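Tox3 (Phaeosphaeria nodorum, PDB 6WES) is a necrotrophic effector, a disulfide-bonded beta-barrel toxin of a fungal wheat pathogen that is probably recognised through the host susceptibility gene Snn3. Local coordinates at residues F9-R20 / C94-L104; R20-V29 / A77-N85. All blocks are in the same frame, centred on the assembly; numbering follows the deposited sequence.

How the contacts relate
Both contacts are made between strands that face each other across the inside of the beta barrel, and each half of the barrel supplies one neighbouring pair: strands 2-16 and 23-36 on one side, 92-105 and 72-85 on the other. Contact 1 (9-20 with 94-104) is the buried one, rich in apolar side chains and ordered waters. Contact 2 (20-29 with 77-85) is only partly buried, and arginines carry much of it through cation-pi and hydrogen-bond chemistry. Their centres lie 6 Å apart. Arg20 belongs to both, while outside the interior the Arg12-Asp26 salt bridge joins strand 2-16 to strand 23-36.

Contact 1. Residues F9-R20 / C94-L104; sequences FGTRSVHDCRER and CLYQLRQPFTL
At one end Phe9 packs on Phe102 and Leu104. Phe9 CB lies 3.7 Å from CD1 of the Phe102 ring, and the rim of the Phe9 ring takes Leu104 CD1 near its plane, with CZ 3.8 Å away. Midway, Leu98 CD1 approaches His15 CE1 at 3.6 Å, the two side chains crossing at about a right angle. Further along, Cys17 SG lies 5.0 Å from the centroid of the Tyr96 ring and 78° off its normal, a sulfur-aromatic contact made at the edge; the same sulfur is tied to Cys146.

No direct hydrogen bond spans the strands, and water takes that role. One water accepts from Ser13 OG and donates to both Thr11 O and Gln100 OE1, the last at 2.8 Å. A second links Thr11 OG1 to Pro101 O. Gln100, bent at chi2 (63°), gives its NE2 to Pro101 O in a nearly straight bond (169°) and also to Gln123 O, which fixes the amide beside Thr11 CG2. A third water connects Arg20 NE with Tyr96 OH, which is also hydrogen-bonded to Glu129.

Strand 2-16 is flanked in the sheet by 23-36 and 144-153, and strand 92-105 by 72-85 and 126-133. The contact therefore bridges the barrel interior, with Met127 of strand 126-133 also against His15.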
loop_
_atom_site.group_PDB
_atom_site.type_symbol
_atom_site.label_atom_id
_atom_site.label_comp_id
_atom_site.label_asym_id
_atom_site.label_seq_id
_atom_site.Cartn_x
_atom_site.Cartn_y
_atom_site.Cartn_z
ATOM N N PHE A 9 5.341 3.420 6.648
ATOM C CA PHE A 9 5.086 4.322 5.542
ATOM C C PHE A 9 3.595 4.612 5.466
ATOM O O PHE A 9 2.757 3.808 5.898
ATOM C CB PHE A 9 5.480 3.672 4.205
ATOM C CG PHE A 9 6.916 3.246 4.138
ATOM C CD1 PHE A 9 7.949 4.182 4.265
ATOM C CD2 PHE A 9 7.247 1.917 3.995
ATOM C CE1 PHE A 9 9.287 3.782 4.213
ATOM C CE2 PHE A 9 8.576 1.525 3.937
ATOM C CZ PHE A 9 9.591 2.453 4.036
ATOM N N GLY A 10 3.264 5.754 4.880
ATOM C CA GLY A 10 1.869 6.082 4.684
ATOM C C GLY A 10 1.704 6.982 3.479
ATOM O O GLY A 10 2.516 7.894 3.257
ATOM N N THR A 11 0.655 6.760 2.697
ATOM C CA THR A 11 0.334 7.602 1.552
ATOM C C THR A 11 -1.143 7.959 1.589
ATOM O O THR A 11 -2.008 7.078 1.750
ATOM C CB THR A 11 0.708 6.896 0.251
ATOM O OG1 THR A 11 2.109 6.575 0.306
ATOM C CG2 THR A 11 0.408 7.766 -0.968
ATOM N N ARG A 12 -1.427 9.242 1.424
ATOM C CA ARG A 12 -2.778 9.752 1.272
ATOM C C ARG A 12 -3.011 10.008 -0.211
ATOM O O ARG A 12 -2.107 10.480 -0.918
ATOM C CB ARG A 12 -2.910 11.077 2.048
ATOM C CG ARG A 12 -4.201 11.867 1.816
ATOM C CD ARG A 12 -4.350 13.000 2.825
ATOM N NE ARG A 12 -4.407 12.474 4.190
ATOM C CZ ARG A 12 -4.400 13.231 5.291
ATOM N NH1 ARG A 12 -4.330 14.553 5.178
ATOM N NH2 ARG A 12 -4.479 12.670 6.490
ATOM N N SER A 13 -4.229 9.777 -0.678
ATOM C CA SER A 13 -4.530 10.053 -2.075
ATOM C C SER A 13 -5.981 10.481 -2.217
ATOM O O SER A 13 -6.814 10.217 -1.346
ATOM C CB SER A 13 -4.271 8.831 -2.960
ATOM O OG SER A 13 -5.072 7.721 -2.578
ATOM N N VAL A 14 -6.280 11.139 -3.333
ATOM C CA VAL A 14 -7.632 11.584 -3.665
ATOM C C VAL A 14 -7.921 11.132 -5.092
ATOM O O VAL A 14 -7.069 11.297 -5.981
ATOM C CB VAL A 14 -7.754 13.123 -3.577
ATOM C CG1 VAL A 14 -9.169 13.590 -3.941
ATOM C CG2 VAL A 14 -7.362 13.594 -2.180
ATOM N N HIS A 15 -9.105 10.559 -5.309
ATOM C CA HIS A 15 -9.495 10.028 -6.609
ATOM C C HIS A 15 -10.866 10.538 -7.022
ATOM O O HIS A 15 -11.748 10.771 -6.186
ATOM C CB HIS A 15 -9.516 8.489 -6.579
ATOM C CG HIS A 15 -8.146 7.892 -6.488
ATOM N ND1 HIS A 15 -7.494 7.698 -5.291
ATOM C CD2 HIS A 15 -7.276 7.524 -7.455
ATOM C CE1 HIS A 15 -6.279 7.220 -5.520
ATOM N NE2 HIS A 15 -6.130 7.091 -6.831
ATOM N N ASP A 16 -11.043 10.648 -8.333
ATOM C CA ASP A 16 -12.318 11.033 -8.931
ATOM C C ASP A 16 -12.798 9.880 -9.789
ATOM O O ASP A 16 -12.063 9.384 -10.650
ATOM C CB ASP A 16 -12.134 12.310 -9.744
ATOM C CG ASP A 16 -11.699 13.453 -8.880
ATOM O OD1 ASP A 16 -12.251 13.628 -7.777
ATOM O OD2 ASP A 16 -10.777 14.203 -9.298
ATOM N N CYS A 17 -14.003 9.418 -9.512
ATOM C CA CYS A 17 -14.542 8.234 -10.162
ATOM C C CYS A 17 -15.815 8.614 -10.912
ATOM O O CYS A 17 -16.249 9.772 -10.890
ATOM C CB CYS A 17 -14.799 7.129 -9.130
ATOM S SG CYS A 17 -13.302 6.540 -8.239
ATOM N N ARG A 18 -16.427 7.622 -11.576
ATOM C CA ARG A 18 -17.566 7.943 -12.437
ATOM C C ARG A 18 -18.767 8.408 -11.627
ATOM O O ARG A 18 -19.488 9.319 -12.049
ATOM C CB ARG A 18 -17.945 6.769 -13.348
ATOM C CG ARG A 18 -19.123 7.133 -14.270
ATOM C CD ARG A 18 -19.261 6.201 -15.454
ATOM N NE ARG A 18 -18.026 6.114 -16.235
ATOM C CZ ARG A 18 -17.891 5.346 -17.314
ATOM N NH1 ARG A 18 -18.917 4.612 -17.743
ATOM N NH2 ARG A 18 -16.735 5.311 -17.962
ATOM N N GLU A 19 -19.022 7.781 -10.479
ATOM C CA GLU A 19 -20.205 8.095 -9.689
ATOM C C GLU A 19 -19.937 9.016 -8.512
ATOM O O GLU A 19 -20.883 9.622 -8.002
ATOM C CB GLU A 19 -20.877 6.818 -9.169
ATOM C CG GLU A 19 -21.433 5.939 -10.268
ATOM C CD GLU A 19 -22.538 6.608 -11.041
ATOM O OE1 GLU A 19 -23.334 7.347 -10.422
ATOM O OE2 GLU A 19 -22.584 6.417 -12.274
ATOM N N ARG A 20 -18.687 9.147 -8.075
ATOM C CA ARG A 20 -18.354 9.952 -6.910
ATOM C C ARG A 20 -16.963 10.531 -7.107
ATOM O O ARG A 20 -16.063 9.831 -7.579
ATOM C CB ARG A 20 -18.346 9.111 -5.631
ATOM C CG ARG A 20 -18.066 9.950 -4.405
ATOM C CD ARG A 20 -18.258 9.169 -3.148
ATOM N NE ARG A 20 -19.519 8.428 -3.167
ATOM C CZ ARG A 20 -20.480 8.556 -2.255
ATOM N NH1 ARG A 20 -20.320 9.385 -1.229
ATOM N NH2 ARG A 20 -21.595 7.841 -2.364
ATOM N N CYS A 94 -21.656 1.319 -4.741
ATOM C CA CYS A 94 -20.393 1.240 -5.460
ATOM C C CYS A 94 -19.345 0.571 -4.597
ATOM O O CYS A 94 -19.174 0.924 -3.428
ATOM C CB CYS A 94 -19.891 2.639 -5.827
ATOM S SG CYS A 94 -21.025 3.554 -6.921
ATOM N N LEU A 95 -18.598 -0.333 -5.197
ATOM C CA LEU A 95 -17.438 -0.932 -4.562
ATOM C C LEU A 95 -16.186 -0.307 -5.161
ATOM O O LEU A 95 -16.080 -0.165 -6.380
ATOM C CB LEU A 95 -17.423 -2.439 -4.824
ATOM C CG LEU A 95 -16.225 -3.133 -4.180
ATOM C CD1 LEU A 95 -16.253 -3.056 -2.663
ATOM C CD2 LEU A 95 -16.160 -4.571 -4.634
ATOM N N TYR A 96 -15.256 0.063 -4.306
ATOM C CA TYR A 96 -14.010 0.709 -4.697
ATOM C C TYR A 96 -12.844 -0.142 -4.253
ATOM O O TYR A 96 -12.887 -0.762 -3.188
ATOM C CB TYR A 96 -13.861 2.065 -4.014
ATOM C CG TYR A 96 -14.915 2.997 -4.492
ATOM C CD1 TYR A 96 -14.712 3.782 -5.617
ATOM C CD2 TYR A 96 -16.132 3.074 -3.824
ATOM C CE1 TYR A 96 -15.717 4.623 -6.081
ATOM C CE2 TYR A 96 -17.124 3.882 -4.275
ATOM C CZ TYR A 96 -16.906 4.652 -5.404
ATOM O OH TYR A 96 -17.924 5.459 -5.857
ATOM N N GLN A 97 -11.805 -0.167 -5.069
ATOM C CA GLN A 97 -10.557 -0.813 -4.696
ATOM C C GLN A 97 -9.400 0.135 -4.976
ATOM O O GLN A 97 -9.219 0.586 -6.121
ATOM C CB GLN A 97 -10.379 -2.089 -5.494
ATOM C CG GLN A 97 -9.127 -2.850 -5.085
ATOM C CD GLN A 97 -9.122 -4.222 -5.695
ATOM O OE1 GLN A 97 -8.525 -4.437 -6.754
ATOM N NE2 GLN A 97 -9.796 -5.162 -5.036
ATOM N N LEU A 98 -8.634 0.433 -3.936
ATOM C CA LEU A 98 -7.464 1.296 -4.020
ATOM C C LEU A 98 -6.225 0.414 -4.008
ATOM O O LEU A 98 -6.111 -0.500 -3.175
ATOM C CB LEU A 98 -7.442 2.224 -2.812
ATOM C CG LEU A 98 -6.219 3.125 -2.654
ATOM C CD1 LEU A 98 -6.045 4.031 -3.896
ATOM C CD2 LEU A 98 -6.405 3.946 -1.408
ATOM N N ARG A 99 -5.350 0.628 -4.976
ATOM C CA ARG A 99 -4.127 -0.157 -5.126
ATOM C C ARG A 99 -2.955 0.799 -4.923
ATOM O O ARG A 99 -2.678 1.658 -5.774
ATOM C CB ARG A 99 -4.099 -0.815 -6.500
ATOM C CG ARG A 99 -5.305 -1.716 -6.732
ATOM C CD ARG A 99 -5.316 -2.361 -8.106
ATOM N NE ARG A 99 -6.600 -3.008 -8.333
ATOM C CZ ARG A 99 -7.094 -3.301 -9.535
ATOM N NH1 ARG A 99 -6.378 -3.037 -10.631
ATOM N NH2 ARG A 99 -8.276 -3.879 -9.630
ATOM N N GLN A 100 -2.281 0.676 -3.793
ATOM C CA GLN A 100 -1.284 1.656 -3.358
ATOM C C GLN A 100 0.095 1.013 -3.261
ATOM O O GLN A 100 0.330 0.189 -2.354
ATOM C CB GLN A 100 -1.724 2.216 -2.009
ATOM C CG GLN A 100 -0.730 3.170 -1.335
ATOM C CD GLN A 100 -0.494 4.412 -2.160
ATOM O OE1 GLN A 100 -1.364 5.283 -2.240
ATOM N NE2 GLN A 100 0.680 4.508 -2.788
ATOM N N PRO A 101 1.033 1.323 -4.151
ATOM C CA PRO A 101 2.384 0.757 -4.045
ATOM C C PRO A 101 3.184 1.406 -2.931
ATOM O O PRO A 101 2.981 2.576 -2.587
ATOM C CB PRO A 101 3.031 1.082 -5.398
ATOM C CG PRO A 101 1.931 1.551 -6.290
ATOM C CD PRO A 101 0.840 2.095 -5.393
ATOM N N PHE A 102 4.113 0.619 -2.372
ATOM C CA PHE A 102 5.143 1.112 -1.459
ATOM C C PHE A 102 6.460 0.442 -1.816
ATOM O O PHE A 102 6.480 -0.721 -2.222
ATOM C CB PHE A 102 4.843 0.767 0.011
ATOM C CG PHE A 102 3.636 1.471 0.576
ATOM C CD1 PHE A 102 3.766 2.751 1.090
ATOM C CD2 PHE A 102 2.382 0.852 0.594
ATOM C CE1 PHE A 102 2.675 3.424 1.604
ATOM C CE2 PHE A 102 1.258 1.515 1.118
ATOM C CZ PHE A 102 1.419 2.796 1.624
ATOM N N THR A 103 7.557 1.180 -1.677
ATOM C CA THR A 103 8.879 0.659 -1.985
ATOM C C THR A 103 9.789 0.919 -0.801
ATOM O O THR A 103 9.793 2.020 -0.248
ATOM C CB THR A 103 9.466 1.290 -3.248
ATOM O OG1 THR A 103 8.637 0.943 -4.364
ATOM C CG2 THR A 103 10.912 0.838 -3.510
ATOM N N LEU A 104 10.541 -0.100 -0.427
ATOM C CA LEU A 104 11.560 -0.032 0.606
ATOM C C LEU A 104 12.903 -0.022 -0.112
ATOM O O LEU A 104 13.206 -0.960 -0.861
ATOM C CB LEU A 104 11.409 -1.286 1.468
ATOM C CG LEU A 104 12.269 -1.542 2.679
ATOM C CD1 LEU A 104 12.059 -0.486 3.732
ATOM C CD2 LEU A 104 11.920 -2.922 3.210
HETATM O O HOH W 1 3.715 5.157 -1.467
HETATM O O HOH W 2 -3.460 6.311 -0.769
HETATM O O HOH W 3 -20.259 6.198 -4.556
#

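Contact 2. Residues R20-V29 / A77-N85; sequences RTGIQRDVKV and AIHDFCLMN
Arg25 reaches across to both His79 and Phe81, and its path explains how. From CB the chain leaves with CG beside the backbone N (chi1 -60°), then bends at chi2 and again at chi3. CG comes 4.1 Å from Phe81 CE1, at the start of the overlap with that ring. CD lies over the ring face, 3.9 Å from the centroid of Phe81 in a CH-pi contact, and at the same time meets the edge of the His79 ring. NE turns back to its own strand and donates to Gln24 O at 2.9 Å. CZ sits almost on the Phe81 ring normal, 4.8 Å from the centroid, in a cation-pi contact with guanidinium and ring planes 41° apart. Arg25 NH2 ends the path by donating to His79 NE2 at 2.9 Å, the guanidinium and imidazole nearly coplanar. Bonds at NE and NH2 thus fix the guanidinium's rotation.

Beside it, Ile23 CG2 packs 3.8 Å from Phe81 CZ, and Ile23 and Leu83 reach tip to tip. Leu83 CB lies over one face of the Arg20 guanidinium, whose NH2 makes a weak hydrogen bond to Met84 O. At the other end Val27 CG1 touches Ala77 CB.

Strands 23-36 and 72-85 are not neighbours in the antiparallel sheet, so their side chains meet across the interior of this effector's beta barrel; Gly22 and Ile23, both opposite His15, form a G1 beta bulge where strand 23-36 begins.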
loop_
_atom_site.group_PDB
_atom_site.type_symbol
_atom_site.label_atom_id
_atom_site.label_comp_id
_atom_site.label_asym_id
_atom_site.label_seq_id
_atom_site.Cartn_x
_atom_site.Cartn_y
_atom_site.Cartn_z
ATOM N N ARG A 20 -18.687 9.147 -8.075
ATOM C CA ARG A 20 -18.354 9.952 -6.910
ATOM C C ARG A 20 -16.963 10.531 -7.107
ATOM O O ARG A 20 -16.063 9.831 -7.579
ATOM C CB ARG A 20 -18.346 9.111 -5.631
ATOM C CG ARG A 20 -18.066 9.950 -4.405
ATOM C CD ARG A 20 -18.258 9.169 -3.148
ATOM N NE ARG A 20 -19.519 8.428 -3.167
ATOM C CZ ARG A 20 -20.480 8.556 -2.255
ATOM N NH1 ARG A 20 -20.320 9.385 -1.229
ATOM N NH2 ARG A 20 -21.595 7.841 -2.364
ATOM N N THR A 21 -16.782 11.795 -6.727
ATOM C CA THR A 21 -15.479 12.439 -6.813
ATOM C C THR A 21 -14.979 12.833 -5.428
ATOM O O THR A 21 -15.705 12.778 -4.433
ATOM C CB THR A 21 -15.544 13.666 -7.718
ATOM O OG1 THR A 21 -16.522 14.570 -7.190
ATOM C CG2 THR A 21 -15.964 13.243 -9.122
ATOM N N GLY A 22 -13.704 13.215 -5.378
ATOM C CA GLY A 22 -13.087 13.666 -4.145
ATOM C C GLY A 22 -12.925 12.609 -3.074
ATOM O O GLY A 22 -12.960 12.933 -1.871
ATOM N N ILE A 23 -12.701 11.354 -3.464
ATOM C CA ILE A 23 -12.575 10.260 -2.509
ATOM C C ILE A 23 -11.157 10.283 -1.966
ATOM O O ILE A 23 -10.204 9.982 -2.687
ATOM C CB ILE A 23 -12.892 8.912 -3.164
ATOM C CG1 ILE A 23 -14.283 8.940 -3.813
ATOM C CG2 ILE A 23 -12.752 7.811 -2.139
ATOM C CD1 ILE A 23 -14.585 7.697 -4.640
ATOM N N GLN A 24 -11.015 10.590 -0.688
ATOM C CA GLN A 24 -9.712 10.599 -0.040
ATOM C C GLN A 24 -9.519 9.339 0.798
ATOM O O GLN A 24 -10.442 8.884 1.485
ATOM C CB GLN A 24 -9.567 11.826 0.851
ATOM C CG GLN A 24 -8.181 11.937 1.507
ATOM C CD GLN A 24 -7.970 13.287 2.141
ATOM O OE1 GLN A 24 -7.892 14.293 1.441
ATOM N NE2 GLN A 24 -7.897 13.322 3.466
ATOM N N ARG A 25 -8.323 8.768 0.739
ATOM C CA ARG A 25 -7.991 7.599 1.543
ATOM C C ARG A 25 -6.568 7.718 2.057
ATOM O O ARG A 25 -5.675 8.148 1.323
ATOM C CB ARG A 25 -8.037 6.317 0.700
ATOM C CG ARG A 25 -9.394 6.018 0.064
ATOM C CD ARG A 25 -10.257 5.215 1.013
ATOM N NE ARG A 25 -10.906 6.056 2.003
ATOM C CZ ARG A 25 -11.497 5.567 3.092
ATOM N NH1 ARG A 25 -12.081 6.374 3.966
ATOM N NH2 ARG A 25 -11.508 4.261 3.301
ATOM N N ASP A 26 -6.353 7.280 3.299
ATOM C CA ASP A 26 -5.027 7.116 3.886
ATOM C C ASP A 26 -4.733 5.622 3.968
ATOM O O ASP A 26 -5.578 4.853 4.426
ATOM C CB ASP A 26 -4.980 7.687 5.310
ATOM C CG ASP A 26 -4.853 9.190 5.349
ATOM O OD1 ASP A 26 -5.033 9.830 4.302
ATOM O OD2 ASP A 26 -4.610 9.757 6.443
ATOM N N VAL A 27 -3.537 5.224 3.547
ATOM C CA VAL A 27 -3.088 3.837 3.607
ATOM C C VAL A 27 -1.753 3.834 4.335
ATOM O O VAL A 27 -0.849 4.594 3.965
ATOM C CB VAL A 27 -2.930 3.241 2.196
ATOM C CG1 VAL A 27 -2.463 1.794 2.277
ATOM C CG2 VAL A 27 -4.250 3.311 1.442
ATOM N N LYS A 28 -1.630 3.021 5.372
ATOM C CA LYS A 28 -0.383 2.944 6.126
ATOM C C LYS A 28 0.064 1.495 6.230
ATOM O O LYS A 28 -0.757 0.587 6.416
ATOM C CB LYS A 28 -0.546 3.520 7.541
ATOM C CG LYS A 28 -0.879 4.999 7.582
ATOM C CD LYS A 28 -1.061 5.450 9.007
ATOM C CE LYS A 28 -1.554 6.893 9.083
ATOM N NZ LYS A 28 -1.696 7.335 10.511
ATOM N N VAL A 29 1.372 1.283 6.098
ATOM C CA VAL A 29 1.949 -0.051 6.198
ATOM C C VAL A 29 3.154 -0.015 7.122
ATOM O O VAL A 29 3.735 1.041 7.389
ATOM C CB VAL A 29 2.353 -0.613 4.825
ATOM C CG1 VAL A 29 1.128 -0.712 3.901
ATOM C CG2 VAL A 29 3.455 0.248 4.179
ATOM N N ALA A 77 -0.332 -2.475 -1.739
ATOM C CA ALA A 77 -1.357 -2.627 -0.713
ATOM C C ALA A 77 -2.728 -2.447 -1.345
ATOM O O ALA A 77 -2.936 -1.500 -2.116
ATOM C CB ALA A 77 -1.139 -1.573 0.375
ATOM N N ILE A 78 -3.664 -3.326 -1.017
ATOM C CA ILE A 78 -5.004 -3.310 -1.593
ATOM C C ILE A 78 -5.995 -2.955 -0.495
ATOM O O ILE A 78 -5.982 -3.574 0.577
ATOM C CB ILE A 78 -5.366 -4.692 -2.168
ATOM C CG1 ILE A 78 -4.304 -5.214 -3.127
ATOM C CG2 ILE A 78 -6.751 -4.646 -2.831
ATOM C CD1 ILE A 78 -4.260 -4.454 -4.428
ATOM N N HIS A 79 -6.875 -1.984 -0.767
ATOM C CA HIS A 79 -7.885 -1.511 0.165
ATOM C C HIS A 79 -9.229 -1.537 -0.555
ATOM O O HIS A 79 -9.364 -0.925 -1.612
ATOM C CB HIS A 79 -7.536 -0.068 0.591
ATOM C CG HIS A 79 -8.616 0.631 1.361
ATOM N ND1 HIS A 79 -9.287 0.058 2.413
ATOM C CD2 HIS A 79 -9.118 1.885 1.233
ATOM C CE1 HIS A 79 -10.167 0.918 2.899
ATOM N NE2 HIS A 79 -10.078 2.038 2.201
ATOM N N ASP A 80 -10.211 -2.249 0.001
ATOM C CA ASP A 80 -11.562 -2.323 -0.558
ATOM C C ASP A 80 -12.546 -1.580 0.345
ATOM O O ASP A 80 -12.465 -1.681 1.572
ATOM C CB ASP A 80 -12.010 -3.793 -0.677
ATOM C CG ASP A 80 -11.035 -4.633 -1.484
ATOM O OD1 ASP A 80 -10.728 -4.229 -2.622
ATOM O OD2 ASP A 80 -10.551 -5.683 -0.979
ATOM N N PHE A 81 -13.467 -0.818 -0.250
ATOM C CA PHE A 81 -14.493 -0.148 0.548
ATOM C C PHE A 81 -15.709 0.105 -0.322
ATOM O O PHE A 81 -15.621 0.092 -1.544
ATOM C CB PHE A 81 -13.988 1.164 1.193
ATOM C CG PHE A 81 -13.500 2.188 0.204
ATOM C CD1 PHE A 81 -12.248 2.074 -0.369
ATOM C CD2 PHE A 81 -14.301 3.266 -0.150
ATOM C CE1 PHE A 81 -11.798 3.011 -1.289
ATOM C CE2 PHE A 81 -13.860 4.201 -1.079
ATOM C CZ PHE A 81 -12.611 4.078 -1.635
ATOM N N CYS A 82 -16.843 0.338 0.334
ATOM C CA CYS A 82 -18.130 0.528 -0.323
ATOM C C CYS A 82 -18.666 1.922 -0.017
ATOM O O CYS A 82 -18.465 2.457 1.078
ATOM C CB CYS A 82 -19.165 -0.507 0.158
ATOM S SG CYS A 82 -19.093 -2.189 -0.596
ATOM N N LEU A 83 -19.354 2.511 -0.991
ATOM C CA LEU A 83 -20.073 3.755 -0.768
ATOM C C LEU A 83 -21.458 3.607 -1.375
ATOM O O LEU A 83 -21.658 2.879 -2.353
ATOM C CB LEU A 83 -19.395 4.982 -1.397
ATOM C CG LEU A 83 -17.969 5.330 -0.901
ATOM C CD1 LEU A 83 -17.326 6.355 -1.779
ATOM C CD2 LEU A 83 -17.990 5.787 0.546
ATOM N N MET A 84 -22.408 4.329 -0.806
ATOM C CA MET A 84 -23.787 4.269 -1.257
ATOM C C MET A 84 -24.317 5.680 -1.444
ATOM O O MET A 84 -24.002 6.582 -0.661
ATOM C CB MET A 84 -24.634 3.549 -0.230
ATOM C CG MET A 84 -26.110 3.629 -0.518
ATOM S SD MET A 84 -27.013 2.367 0.370
ATOM C CE MET A 84 -27.242 3.132 1.966
ATOM N N ASN A 85 -25.088 5.868 -2.508
ATOM C CA ASN A 85 -25.837 7.096 -2.746
ATOM C C ASN A 85 -27.295 6.746 -2.478
ATOM O O ASN A 85 -27.935 6.098 -3.315
ATOM C CB ASN A 85 -25.655 7.534 -4.201
ATOM C CG ASN A 85 -26.439 8.791 -4.556
ATOM O OD1 ASN A 85 -27.411 9.158 -3.893
ATOM N ND2 ASN A 85 -26.029 9.447 -5.638
#